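Local coordinates for protein ethylbenzene dehydrogenase alpha-subunit (Aromatoleum aromaticum, PDB 2IVF) that belongs to the molybdopterin oxidoreductase family and carries a molybdenum atom, an iron/sulfur cluster and the MGD and MD1 ligands, at residues 331-342 with 808-819. Sequence-based numbering, arbitrary orientation.
Sequences LPLLVRMDTGKF and HTRRAQFYLDHD
The ring of Phe-342 fills a pocket in the irregular loop that leads into helix 819-824, and so joins this loop to the turn after strand 334-336, an outer strand of a small antiparallel sheet. Thr-809 CG2 makes a CH-pi contact over one face, 3.8 Å from the centroid of the Phe-342 ring. Against the opposite face stands the edge of Tyr-815 in a T-shaped pair, the planes at 82°. Gln-813 NE2 lies near the plane of the Phe-342 ring, at its edge, and is held there by a bond to the backbone O of Tyr-815. Gln-813 OE1 accepts from both N and OG1 of Thr-809, which reach it from one face of the amide; this fixes the threonine with its methyl group on the phenylalanine.

Tyr-815 swings its CG opposite the backbone N (chi1 -170°), so that the ring passes Val-335 CG1 (3.7 Å from CE2) and its OH donates to Gly-340 O at 2.5 Å. Gly-340 has a positive phi, a conformation that suits glycine and turns the chain back. Asp-817 OD2 accepts from Phe-342 N at 2.9 Å, on its anti side and 32° out of the carboxylate plane, while OD1 is bound by Tyr-949. Lys-341, long and bent at chi4, lies across Asp-817 and puts NZ 2.6 Å from Asp-817 O, almost in line with that carbonyl, and 2.8 Å from Asp-819 OD1 in a salt bridge. Farther along, Leu-333 CD1 packs 3.7 Å from Thr-809 CB and also touches Arg-811 CD; the guanidinium of Arg-811 bonds to Thr-809 O and Ser-370 O.

An apolar centre is thus flanked by directional bonds to backbone groups, and the lysine, near two carboxylates, would be expected to keep its positive charge.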
ATOM      1  N   LEU A 331     -21.494   1.653 -35.269  1.00 20.01           N
ATOM      2  CA  LEU A 331     -20.988   2.661 -36.196  1.00 21.22           C
ATOM      3  C   LEU A 331     -21.618   2.593 -37.599  1.00 21.26           C
ATOM      4  O   LEU A 331     -21.830   3.619 -38.221  1.00 21.24           O
ATOM      5  CB  LEU A 331     -19.441   2.677 -36.262  1.00 21.32           C
ATOM      6  CG  LEU A 331     -18.639   2.997 -34.993  1.00 24.34           C
ATOM      7  CD1 LEU A 331     -17.236   3.449 -35.415  1.00 27.31           C
ATOM      8  CD2 LEU A 331     -19.285   3.999 -34.098  1.00 26.89           C
ATOM      9  N   PRO A 332     -21.889   1.387 -38.135  1.00 21.93           N
ATOM     10  CA  PRO A 332     -22.619   1.367 -39.416  1.00 20.80           C
ATOM     11  C   PRO A 332     -24.151   1.438 -39.341  1.00 20.15           C
ATOM     12  O   PRO A 332     -24.786   1.384 -40.377  1.00 20.41           O
ATOM     13  CB  PRO A 332     -22.212   0.015 -40.007  1.00 21.38           C
ATOM     14  CG  PRO A 332     -22.059  -0.832 -38.828  1.00 20.99           C
ATOM     15  CD  PRO A 332     -21.435   0.027 -37.759  1.00 21.74           C
ATOM     16  N   LEU A 333     -24.752   1.542 -38.158  1.00 19.99           N
ATOM     17  CA  LEU A 333     -26.214   1.544 -38.102  1.00 19.86           C
ATOM     18  C   LEU A 333     -26.708   2.925 -38.476  1.00 20.18           C
ATOM     19  O   LEU A 333     -26.066   3.934 -38.154  1.00 19.84           O
ATOM     20  CB  LEU A 333     -26.749   1.143 -36.734  1.00 20.12           C
ATOM     21  CG  LEU A 333     -26.495  -0.314 -36.327  1.00 20.67           C
ATOM     22  CD1 LEU A 333     -27.028  -0.585 -34.935  1.00 19.17           C
ATOM     23  CD2 LEU A 333     -27.127  -1.320 -37.319  1.00 17.57           C
ATOM     24  N   LEU A 334     -27.851   2.945 -39.142  1.00 20.04           N
ATOM     25  CA  LEU A 334     -28.415   4.175 -39.669  1.00 21.10           C
ATOM     26  C   LEU A 334     -29.274   4.915 -38.657  1.00 21.70           C
ATOM     27  O   LEU A 334     -30.052   4.320 -37.897  1.00 22.38           O
ATOM     28  CB  LEU A 334     -29.231   3.875 -40.894  1.00 21.01           C
ATOM     29  CG  LEU A 334     -28.496   3.329 -42.116  1.00 22.20           C
ATOM     30  CD1 LEU A 334     -29.576   2.938 -43.169  1.00 18.06           C
ATOM     31  CD2 LEU A 334     -27.530   4.372 -42.688  1.00 23.33           C
ATOM     32  N   VAL A 335     -29.108   6.232 -38.686  1.00 21.86           N
ATOM     33  CA  VAL A 335     -29.756   7.150 -37.805  1.00 21.82           C
ATOM     34  C   VAL A 335     -30.489   8.146 -38.681  1.00 22.04           C
ATOM     35  O   VAL A 335     -30.010   8.524 -39.748  1.00 22.25           O
ATOM     36  CB  VAL A 335     -28.722   7.850 -36.877  1.00 21.69           C
ATOM     37  CG1 VAL A 335     -29.417   8.823 -35.966  1.00 22.26           C
ATOM     38  CG2 VAL A 335     -27.988   6.828 -36.059  1.00 19.51           C
ATOM     39  N   ARG A 336     -31.685   8.506 -38.245  1.00 22.53           N
ATOM     40  CA  ARG A 336     -32.558   9.419 -38.945  1.00 22.85           C
ATOM     41  C   ARG A 336     -32.061  10.829 -38.696  1.00 23.33           C
ATOM     42  O   ARG A 336     -31.761  11.193 -37.553  1.00 23.95           O
ATOM     43  CB  ARG A 336     -33.988   9.274 -38.412  1.00 22.60           C
ATOM     44  CG  ARG A 336     -34.639   7.918 -38.693  1.00 22.98           C
ATOM     45  CD  ARG A 336     -36.043   7.799 -38.119  1.00 22.42           C
ATOM     46  NE  ARG A 336     -36.910   8.902 -38.509  1.00 24.97           N
ATOM     47  CZ  ARG A 336     -38.233   8.926 -38.339  1.00 23.07           C
ATOM     48  NH1 ARG A 336     -38.881   7.907 -37.803  1.00 23.07           N
ATOM     49  NH2 ARG A 336     -38.909   9.994 -38.697  1.00 22.41           N
ATOM     50  N   MET A 337     -31.950  11.621 -39.754  1.00 24.50           N
ATOM     51  CA  MET A 337     -31.493  13.008 -39.623  1.00 25.49           C
ATOM     52  C   MET A 337     -32.587  13.953 -39.127  1.00 26.41           C
ATOM     53  O   MET A 337     -32.293  15.086 -38.740  1.00 27.84           O
ATOM     54  CB  MET A 337     -30.909  13.511 -40.939  1.00 26.05           C
ATOM     55  CG  MET A 337     -29.594  12.844 -41.312  1.00 28.17           C
ATOM     56  SD  MET A 337     -28.313  13.254 -40.151  1.00 36.10           S
ATOM     57  CE  MET A 337     -28.429  11.935 -38.931  1.00 35.87           C
ATOM     58  N   ASP A 338     -33.834  13.498 -39.121  1.00 26.14           N
ATOM     59  CA  ASP A 338     -34.913  14.302 -38.563  1.00 26.09           C
ATOM     60  C   ASP A 338     -35.114  14.134 -37.043  1.00 26.46           C
ATOM     61  O   ASP A 338     -35.322  15.135 -36.348  1.00 27.85           O
ATOM     62  CB  ASP A 338     -36.211  14.053 -39.331  1.00 25.96           C
ATOM     63  CG  ASP A 338     -36.695  12.612 -39.261  1.00 26.32           C
ATOM     64  OD1 ASP A 338     -35.931  11.722 -38.854  1.00 28.07           O
ATOM     65  OD2 ASP A 338     -37.865  12.374 -39.628  1.00 25.75           O
ATOM     66  N   THR A 339     -35.080  12.905 -36.525  1.00 25.45           N
ATOM     67  CA  THR A 339     -35.352  12.668 -35.095  1.00 24.77           C
ATOM     68  C   THR A 339     -34.075  12.385 -34.285  1.00 24.61           C
ATOM     69  O   THR A 339     -34.059  12.533 -33.060  1.00 24.12           O
ATOM     70  CB  THR A 339     -36.310  11.476 -34.863  1.00 24.48           C
ATOM     71  OG1 THR A 339     -35.692  10.257 -35.297  1.00 22.46           O
ATOM     72  CG2 THR A 339     -37.648  11.670 -35.589  1.00 24.34           C
ATOM     73  N   GLY A 340     -33.002  11.994 -34.967  1.00 24.14           N
ATOM     74  CA  GLY A 340     -31.763  11.646 -34.307  1.00 24.35           C
ATOM     75  C   GLY A 340     -31.765  10.236 -33.739  1.00 23.75           C
ATOM     76  O   GLY A 340     -30.883   9.849 -32.990  1.00 22.94           O
ATOM     77  N   LYS A 341     -32.766   9.465 -34.113  1.00 23.85           N
ATOM     78  CA  LYS A 341     -32.933   8.145 -33.539  1.00 24.19           C
ATOM     79  C   LYS A 341     -32.616   7.096 -34.586  1.00 23.20           C
ATOM     80  O   LYS A 341     -32.784   7.331 -35.792  1.00 21.78           O
ATOM     81  CB  LYS A 341     -34.365   8.020 -32.963  1.00 24.53           C
ATOM     82  CG  LYS A 341     -34.417   8.535 -31.494  1.00 25.27           C
ATOM     83  CD  LYS A 341     -35.744   9.088 -31.103  1.00 26.50           C
ATOM     84  CE  LYS A 341     -35.674   9.877 -29.784  1.00 26.20           C
ATOM     85  NZ  LYS A 341     -34.964   9.179 -28.669  1.00 26.52           N
ATOM     86  N   PHE A 342     -32.125   5.949 -34.136  1.00 22.91           N
ATOM     87  CA  PHE A 342     -31.838   4.857 -35.062  1.00 22.87           C
ATOM     88  C   PHE A 342     -33.057   4.610 -35.966  1.00 22.94           C
ATOM     89  O   PHE A 342     -34.220   4.619 -35.503  1.00 21.60           O
ATOM     90  CB  PHE A 342     -31.474   3.567 -34.332  1.00 23.44           C
ATOM     91  CG  PHE A 342     -30.124   3.587 -33.656  1.00 22.56           C
ATOM     92  CD1 PHE A 342     -28.953   3.469 -34.393  1.00 22.53           C
ATOM     93  CD2 PHE A 342     -30.036   3.686 -32.271  1.00 22.68           C
ATOM     94  CE1 PHE A 342     -27.705   3.476 -33.767  1.00 22.89           C
ATOM     95  CE2 PHE A 342     -28.828   3.689 -31.631  1.00 22.87           C
ATOM     96  CZ  PHE A 342     -27.631   3.580 -32.381  1.00 23.93           C
ATOM     97  N   HIS A 808     -29.359  -2.089 -26.594  1.00 20.31           N
ATOM     98  CA  HIS A 808     -30.382  -1.603 -27.520  1.00 19.46           C
ATOM     99  C   HIS A 808     -30.169  -2.058 -28.982  1.00 19.30           C
ATOM    100  O   HIS A 808     -31.090  -2.620 -29.614  1.00 20.26           O
ATOM    101  CB  HIS A 808     -30.392  -0.084 -27.455  1.00 20.11           C
ATOM    102  CG  HIS A 808     -31.577   0.553 -28.106  1.00 19.82           C
ATOM    103  ND1 HIS A 808     -32.867   0.378 -27.645  1.00 21.71           N
ATOM    104  CD2 HIS A 808     -31.669   1.392 -29.172  1.00 21.07           C
ATOM    105  CE1 HIS A 808     -33.702   1.070 -28.404  1.00 22.38           C
ATOM    106  NE2 HIS A 808     -32.999   1.705 -29.331  1.00 20.35           N
ATOM    107  N   THR A 809     -28.981  -1.775 -29.497  1.00 18.89           N
ATOM    108  CA  THR A 809     -28.572  -2.073 -30.885  1.00 19.27           C
ATOM    109  C   THR A 809     -28.045  -3.483 -31.116  1.00 19.20           C
ATOM    110  O   THR A 809     -27.749  -3.862 -32.274  1.00 18.58           O
ATOM    111  CB  THR A 809     -27.453  -1.135 -31.347  1.00 18.00           C
ATOM    112  OG1 THR A 809     -26.298  -1.295 -30.507  1.00 17.77           O
ATOM    113  CG2 THR A 809     -27.928   0.328 -31.362  1.00 19.48           C
ATOM    114  N   ARG A 810     -27.906  -4.238 -30.026  1.00 20.36           N
ATOM    115  CA  ARG A 810     -27.266  -5.568 -30.006  1.00 20.10           C
ATOM    116  C   ARG A 810     -25.773  -5.539 -30.324  1.00 21.19           C
ATOM    117  O   ARG A 810     -25.135  -6.578 -30.518  1.00 20.44           O
ATOM    118  CB  ARG A 810     -27.968  -6.551 -30.917  1.00 21.00           C
ATOM    119  CG  ARG A 810     -29.311  -7.018 -30.374  1.00 20.49           C
ATOM    120  CD  ARG A 810     -29.135  -8.035 -29.214  1.00 23.59           C
ATOM    121  NE  ARG A 810     -30.392  -8.200 -28.469  1.00 25.32           N
ATOM    122  CZ  ARG A 810     -31.324  -9.093 -28.764  1.00 27.65           C
ATOM    123  NH1 ARG A 810     -31.159  -9.918 -29.775  1.00 30.19           N
ATOM    124  NH2 ARG A 810     -32.446  -9.156 -28.051  1.00 28.19           N
ATOM    125  N   ARG A 811     -25.229  -4.334 -30.375  1.00 21.32           N
ATOM    126  CA  ARG A 811     -23.832  -4.122 -30.686  1.00 20.38           C
ATOM    127  C   ARG A 811     -23.146  -3.270 -29.644  1.00 20.86           C
ATOM    128  O   ARG A 811     -23.766  -2.780 -28.698  1.00 19.36           O
ATOM    129  CB  ARG A 811     -23.709  -3.489 -32.061  1.00 20.12           C
ATOM    130  CG  ARG A 811     -24.161  -4.431 -33.156  1.00 19.75           C
ATOM    131  CD  ARG A 811     -24.921  -3.753 -34.296  1.00 20.67           C
ATOM    132  NE  ARG A 811     -25.034  -4.761 -35.336  1.00 21.34           N
ATOM    133  CZ  ARG A 811     -25.926  -5.749 -35.346  1.00 21.59           C
ATOM    134  NH1 ARG A 811     -26.884  -5.812 -34.431  1.00 23.23           N
ATOM    135  NH2 ARG A 811     -25.890  -6.646 -36.319  1.00 20.91           N
ATOM    136  N   ALA A 812     -21.818  -3.175 -29.762  1.00 20.41           N
ATOM    137  CA  ALA A 812     -21.055  -2.301 -28.886  1.00 20.56           C
ATOM    138  C   ALA A 812     -21.458  -0.916 -29.379  1.00 20.95           C
ATOM    139  O   ALA A 812     -21.213  -0.589 -30.526  1.00 21.38           O
ATOM    140  CB  ALA A 812     -19.599  -2.532 -29.024  1.00 19.64           C
ATOM    141  N   GLN A 813     -22.078  -0.142 -28.508  1.00 19.63           N
ATOM    142  CA  GLN A 813     -22.939   0.938 -28.933  1.00 20.82           C
ATOM    143  C   GLN A 813     -22.410   2.273 -28.471  1.00 20.41           C
ATOM    144  O   GLN A 813     -22.423   2.562 -27.299  1.00 19.67           O
ATOM    145  CB  GLN A 813     -24.322   0.720 -28.383  1.00 20.47           C
ATOM    146  CG  GLN A 813     -25.289   1.725 -28.899  1.00 20.48           C
ATOM    147  CD  GLN A 813     -26.697   1.468 -28.478  1.00 21.89           C
ATOM    148  OE1 GLN A 813     -27.066   0.323 -28.209  1.00 20.87           O
ATOM    149  NE2 GLN A 813     -27.509   2.524 -28.440  1.00 21.24           N
ATOM    150  N   PHE A 814     -21.897   3.049 -29.419  1.00 21.41           N
ATOM    151  CA  PHE A 814     -21.393   4.385 -29.150  1.00 21.22           C
ATOM    152  C   PHE A 814     -22.385   5.504 -29.274  1.00 21.56           C
ATOM    153  O   PHE A 814     -22.117   6.574 -28.740  1.00 22.25           O
ATOM    154  CB  PHE A 814     -20.186   4.624 -30.005  1.00 21.77           C
ATOM    155  CG  PHE A 814     -19.120   3.645 -29.705  1.00 21.50           C
ATOM    156  CD1 PHE A 814     -18.318   3.825 -28.604  1.00 20.98           C
ATOM    157  CD2 PHE A 814     -19.015   2.485 -30.423  1.00 21.29           C
ATOM    158  CE1 PHE A 814     -17.394   2.897 -28.245  1.00 24.01           C
ATOM    159  CE2 PHE A 814     -18.081   1.550 -30.065  1.00 22.95           C
ATOM    160  CZ  PHE A 814     -17.258   1.769 -28.977  1.00 23.91           C
ATOM    161  N   TYR A 815     -23.504   5.254 -29.953  1.00 21.46           N
ATOM    162  CA  TYR A 815     -24.580   6.238 -30.063  1.00 21.35           C
ATOM    163  C   TYR A 815     -25.745   5.893 -29.132  1.00 21.45           C
ATOM    164  O   TYR A 815     -26.428   4.884 -29.338  1.00 22.22           O
ATOM    165  CB  TYR A 815     -24.993   6.356 -31.519  1.00 20.39           C
ATOM    166  CG  TYR A 815     -25.920   7.502 -31.823  1.00 19.56           C
ATOM    167  CD1 TYR A 815     -25.527   8.816 -31.619  1.00 18.55           C
ATOM    168  CD2 TYR A 815     -27.173   7.280 -32.328  1.00 17.53           C
ATOM    169  CE1 TYR A 815     -26.405   9.885 -31.897  1.00 19.18           C
ATOM    170  CE2 TYR A 815     -28.033   8.326 -32.597  1.00 17.75           C
ATOM    171  CZ  TYR A 815     -27.646   9.621 -32.397  1.00 17.87           C
ATOM    172  OH  TYR A 815     -28.514  10.670 -32.697  1.00 17.95           O
ATOM    173  N   LEU A 816     -25.967   6.709 -28.097  1.00 21.36           N
ATOM    174  CA  LEU A 816     -27.094   6.484 -27.161  1.00 21.41           C
ATOM    175  C   LEU A 816     -28.173   7.481 -27.508  1.00 22.06           C
ATOM    176  O   LEU A 816     -28.061   8.663 -27.206  1.00 22.87           O
ATOM    177  CB  LEU A 816     -26.666   6.610 -25.707  1.00 22.50           C
ATOM    178  CG  LEU A 816     -25.465   5.713 -25.362  1.00 20.59           C
ATOM    179  CD1 LEU A 816     -24.905   6.024 -23.961  1.00 20.80           C
ATOM    180  CD2 LEU A 816     -25.823   4.229 -25.445  1.00 19.70           C
ATOM    181  N   ASP A 817     -29.198   6.994 -28.184  1.00 21.59           N
ATOM    182  CA  ASP A 817     -30.215   7.885 -28.791  1.00 21.29           C
ATOM    183  C   ASP A 817     -31.438   8.127 -27.905  1.00 21.11           C
ATOM    184  O   ASP A 817     -32.477   8.546 -28.379  1.00 21.98           O
ATOM    185  CB  ASP A 817     -30.565   7.426 -30.201  1.00 20.85           C
ATOM    186  CG  ASP A 817     -31.481   6.204 -30.238  1.00 21.24           C
ATOM    187  OD1 ASP A 817     -31.455   5.373 -29.286  1.00 23.00           O
ATOM    188  OD2 ASP A 817     -32.237   6.085 -31.215  1.00 22.25           O
ATOM    189  N   HIS A 818     -31.257   7.882 -26.614  1.00 22.21           N
ATOM    190  CA  HIS A 818     -32.221   8.146 -25.559  1.00 21.63           C
ATOM    191  C   HIS A 818     -32.333   9.660 -25.428  1.00 21.59           C
ATOM    192  O   HIS A 818     -31.332  10.370 -25.452  1.00 20.53           O
ATOM    193  CB  HIS A 818     -31.657   7.503 -24.275  1.00 22.71           C
ATOM    194  CG  HIS A 818     -32.553   7.572 -23.081  1.00 23.13           C
ATOM    195  ND1 HIS A 818     -32.801   8.743 -22.396  1.00 24.62           N
ATOM    196  CD2 HIS A 818     -33.214   6.596 -22.410  1.00 25.09           C
ATOM    197  CE1 HIS A 818     -33.620   8.494 -21.384  1.00 24.05           C
ATOM    198  NE2 HIS A 818     -33.888   7.197 -21.370  1.00 22.52           N
ATOM    199  N   ASP A 819     -33.559  10.147 -25.256  1.00 21.06           N
ATOM    200  CA  ASP A 819     -33.854  11.594 -25.171  1.00 21.59           C
ATOM    201  C   ASP A 819     -32.979  12.378 -24.216  1.00 21.37           C
ATOM    202  O   ASP A 819     -32.517  13.463 -24.555  1.00 22.20           O
ATOM    203  CB  ASP A 819     -35.327  11.807 -24.802  1.00 20.89           C
ATOM    204  CG  ASP A 819     -36.273  11.381 -25.919  1.00 23.82           C
ATOM    205  OD1 ASP A 819     -35.835  11.307 -27.091  1.00 24.32           O
ATOM    206  OD2 ASP A 819     -37.470  11.155 -25.622  1.00 22.24           O
TER